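Local atomic coordinates of putative phenazine biosynthesis PhzC/PhzF protein (Clostridium difficile, PDB entry 4DUN), a protein that probably acts as an isomerase of the PhzF family, although its substrate and reaction are not established. Residues Tyr7-Phe12 against Ala251-Gln256. Sequence-based numbering, arbitrary orientation.
Sequences YIVDSF and AVLFMQ
A classic beta bulge, with F254 and M255 both opposite I8, interrupts the antiparallel pairing of the N-terminal strand 4-11 with the long strand 244-259 near the C-terminus. I8 O takes F254 N at 2.8 Å and, weakly, M255 N at 3.4 Å, while I8 N donates to M255 O at 2.9 Å. Past the bulge the register has slipped by one residue, and D10 and V252 exchange a regular pair of bonds, D10 N to V252 O and V252 N to D10 O.

The extra residue, with F254 psi at -45°, puts the F254 and M255 side chains next to I8 together. F254 lies alongside I8, pointing the same way, with CD2 3.8 Å from I8 CG2 and I8 CB in plane at the ring edge. M255 bends at chi2 and chi3, which folds CE back to within 3.8 Å of I8 CD1. Strand 4-11 thus lies between strands 20-27 and 244-259, consistent with the PhzF family, of the diaminopimelate epimerase clan; I8 sits about 11 Å, side chain to side chain, from E47, the predicted active-site residue.

On the face of the sheet that carries Y7, V9, L253 and Q256, opposite I8 and M255, L253 CD1 meets the edge of the Y7 ring, 4.0 Å from CD2. The extended Q256 chain runs beside the same ring, CG 3.7 Å from Y7 CE2, its amide turned 32° from the ring plane. Y7 also stacks on F86 of helix 73-87, and its OH is hydrogen-bonded to E5 OE2. Q256 OE1 accepts a hydrogen bond from K260 NZ of the second subunit, where M255 and Q256 continue the antiparallel pairing across the dimer interface.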
ATOM      1  N   TYR A   7     -14.734  -4.267   1.378  1.00 15.06           N
ATOM      2  CA  TYR A   7     -14.222  -5.160   2.403  1.00 15.22           C
ATOM      3  C   TYR A   7     -12.741  -5.369   2.242  1.00 19.50           C
ATOM      4  O   TYR A   7     -12.259  -5.494   1.112  1.00 19.45           O
ATOM      5  CB  TYR A   7     -14.909  -6.556   2.284  1.00 16.59           C
ATOM      6  CG  TYR A   7     -16.420  -6.522   2.286  1.00 18.54           C
ATOM      7  CD1 TYR A   7     -17.135  -6.301   1.109  1.00 19.79           C
ATOM      8  CD2 TYR A   7     -17.141  -6.743   3.456  1.00 19.59           C
ATOM      9  CE1 TYR A   7     -18.533  -6.247   1.108  1.00 21.47           C
ATOM     10  CE2 TYR A   7     -18.536  -6.713   3.462  1.00 21.46           C
ATOM     11  CZ  TYR A   7     -19.227  -6.468   2.287  1.00 25.38           C
ATOM     12  OH  TYR A   7     -20.602  -6.442   2.305  1.00 28.23           O
ATOM     13  N   ILE A   8     -12.024  -5.466   3.361  1.00 16.01           N
ATOM     14  CA  ILE A   8     -10.611  -5.853   3.377  1.00 15.20           C
ATOM     15  C   ILE A   8     -10.575  -7.214   4.047  1.00 18.76           C
ATOM     16  O   ILE A   8     -11.014  -7.341   5.188  1.00 18.13           O
ATOM     17  CB  ILE A   8      -9.648  -4.855   4.057  1.00 17.33           C
ATOM     18  CG1 ILE A   8      -9.674  -3.482   3.355  1.00 17.15           C
ATOM     19  CG2 ILE A   8      -8.221  -5.465   4.075  1.00 17.65           C
ATOM     20  CD1 ILE A   8      -8.938  -2.355   4.139  1.00 18.02           C
ATOM     21  N   VAL A   9     -10.096  -8.227   3.324  1.00 15.52           N
ATOM     22  CA  VAL A   9     -10.109  -9.621   3.776  1.00 15.69           C
ATOM     23  C   VAL A   9      -8.724 -10.223   3.667  1.00 19.36           C
ATOM     24  O   VAL A   9      -8.065 -10.048   2.636  1.00 18.55           O
ATOM     25  CB  VAL A   9     -11.124 -10.427   2.890  1.00 18.01           C
ATOM     26  CG1 VAL A   9     -11.103 -11.935   3.190  1.00 18.08           C
ATOM     27  CG2 VAL A   9     -12.544  -9.864   3.009  1.00 17.92           C
ATOM     28  N   ASP A  10      -8.328 -11.009   4.687  1.00 16.30           N
ATOM     29  CA  ASP A  10      -7.068 -11.770   4.685  1.00 15.52           C
ATOM     30  C   ASP A  10      -7.357 -13.203   4.232  1.00 18.65           C
ATOM     31  O   ASP A  10      -8.096 -13.913   4.914  1.00 18.19           O
ATOM     32  CB  ASP A  10      -6.427 -11.755   6.096  1.00 17.02           C
ATOM     33  CG  ASP A  10      -6.035 -10.357   6.561  1.00 20.69           C
ATOM     34  OD1 ASP A  10      -5.946  -9.442   5.696  1.00 19.46           O
ATOM     35  OD2 ASP A  10      -5.866 -10.165   7.779  1.00 20.81           O
ATOM     36  N   SER A  11      -6.776 -13.619   3.094  0.50 15.24           N
ATOM     37  CA  SER A  11      -6.981 -14.963   2.532  0.50 14.92           C
ATOM     38  C   SER A  11      -5.937 -15.929   3.039  0.50 18.10           C
ATOM     39  O   SER A  11      -4.788 -15.529   3.220  0.50 17.11           O
ATOM     40  CB  SER A  11      -6.949 -14.924   1.010  0.50 17.06           C
ATOM     41  OG  SER A  11      -8.000 -14.098   0.543  0.50 13.88           O
ATOM     42  N   PHE A  12      -6.327 -17.209   3.242  1.00 15.78           N
ATOM     43  CA  PHE A  12      -5.449 -18.272   3.802  1.00 15.25           C
ATOM     44  C   PHE A  12      -4.934 -17.825   5.200  1.00 20.52           C
ATOM     45  O   PHE A  12      -3.758 -18.016   5.534  1.00 19.34           O
ATOM     46  CB  PHE A  12      -4.262 -18.605   2.855  1.00 16.23           C
ATOM     47  CG  PHE A  12      -4.672 -19.170   1.519  1.00 16.34           C
ATOM     48  CD1 PHE A  12      -4.693 -18.365   0.379  1.00 17.85           C
ATOM     49  CD2 PHE A  12      -5.022 -20.514   1.392  1.00 16.19           C
ATOM     50  CE1 PHE A  12      -5.073 -18.893  -0.867  1.00 17.60           C
ATOM     51  CE2 PHE A  12      -5.380 -21.047   0.144  1.00 18.29           C
ATOM     52  CZ  PHE A  12      -5.414 -20.233  -0.973  1.00 16.46           C
ATOM     53  N   ALA A 251     -10.488 -17.518   5.618  1.00 17.80           N
ATOM     54  CA  ALA A 251     -10.376 -16.068   5.395  1.00 17.29           C
ATOM     55  C   ALA A 251     -10.862 -15.340   6.639  1.00 19.63           C
ATOM     56  O   ALA A 251     -11.675 -15.889   7.404  1.00 19.76           O
ATOM     57  CB  ALA A 251     -11.152 -15.622   4.165  1.00 17.75           C
ATOM     58  N   VAL A 252     -10.340 -14.126   6.861  1.00 16.46           N
ATOM     59  CA  VAL A 252     -10.693 -13.284   8.015  1.00 17.62           C
ATOM     60  C   VAL A 252     -11.064 -11.876   7.517  1.00 19.87           C
ATOM     61  O   VAL A 252     -10.353 -11.319   6.680  1.00 18.70           O
ATOM     62  CB  VAL A 252      -9.543 -13.184   9.069  1.00 24.99           C
ATOM     63  CG1 VAL A 252     -10.002 -12.405  10.307  1.00 27.05           C
ATOM     64  CG2 VAL A 252      -9.011 -14.547   9.481  1.00 27.32           C
ATOM     65  N   LEU A 253     -12.123 -11.280   8.080  1.00 17.97           N
ATOM     66  CA  LEU A 253     -12.531  -9.904   7.735  1.00 17.64           C
ATOM     67  C   LEU A 253     -11.757  -8.916   8.588  1.00 20.29           C
ATOM     68  O   LEU A 253     -11.789  -9.008   9.815  1.00 21.08           O
ATOM     69  CB  LEU A 253     -14.050  -9.712   7.949  1.00 18.98           C
ATOM     70  CG  LEU A 253     -14.610  -8.307   7.655  1.00 21.88           C
ATOM     71  CD1 LEU A 253     -14.498  -7.971   6.180  1.00 21.19           C
ATOM     72  CD2 LEU A 253     -16.033  -8.176   8.143  1.00 26.61           C
ATOM     73  N   PHE A 254     -11.099  -7.937   7.946  1.00 15.85           N
ATOM     74  CA  PHE A 254     -10.402  -6.875   8.672  1.00 16.50           C
ATOM     75  C   PHE A 254     -11.283  -5.629   8.793  1.00 19.79           C
ATOM     76  O   PHE A 254     -11.355  -5.024   9.857  1.00 18.91           O
ATOM     77  CB  PHE A 254      -9.060  -6.506   7.976  1.00 17.31           C
ATOM     78  CG  PHE A 254      -8.450  -5.207   8.476  1.00 19.13           C
ATOM     79  CD1 PHE A 254      -8.015  -5.084   9.796  1.00 21.78           C
ATOM     80  CD2 PHE A 254      -8.291  -4.120   7.619  1.00 20.38           C
ATOM     81  CE1 PHE A 254      -7.426  -3.892  10.248  1.00 23.90           C
ATOM     82  CE2 PHE A 254      -7.698  -2.927   8.071  1.00 22.87           C
ATOM     83  CZ  PHE A 254      -7.278  -2.822   9.383  1.00 22.74           C
ATOM     84  N   MET A 255     -11.930  -5.227   7.696  1.00 15.59           N
ATOM     85  CA  MET A 255     -12.651  -3.966   7.661  1.00 16.04           C
ATOM     86  C   MET A 255     -13.827  -4.088   6.698  1.00 19.96           C
ATOM     87  O   MET A 255     -13.690  -4.699   5.635  1.00 20.76           O
ATOM     88  CB  MET A 255     -11.649  -2.863   7.192  1.00 17.40           C
ATOM     89  CG  MET A 255     -12.111  -1.414   7.401  1.00 19.73           C
ATOM     90  SD  MET A 255     -13.354  -0.836   6.201  1.00 20.62           S
ATOM     91  CE  MET A 255     -12.507  -1.201   4.634  1.00 19.72           C
ATOM     92  N   GLN A 256     -14.975  -3.542   7.083  1.00 17.76           N
ATOM     93  CA  GLN A 256     -16.185  -3.500   6.256  1.00 18.69           C
ATOM     94  C   GLN A 256     -16.640  -2.041   6.160  1.00 22.07           C
ATOM     95  O   GLN A 256     -16.772  -1.374   7.177  1.00 20.29           O
ATOM     96  CB  GLN A 256     -17.283  -4.403   6.838  1.00 21.10           C
ATOM     97  CG  GLN A 256     -18.669  -4.216   6.218  1.00 33.56           C
ATOM     98  CD  GLN A 256     -19.723  -5.125   6.816  1.00 47.51           C
ATOM     99  OE1 GLN A 256     -19.586  -5.665   7.924  1.00 42.68           O
ATOM    100  NE2 GLN A 256     -20.801  -5.317   6.080  1.00 42.11           N
TER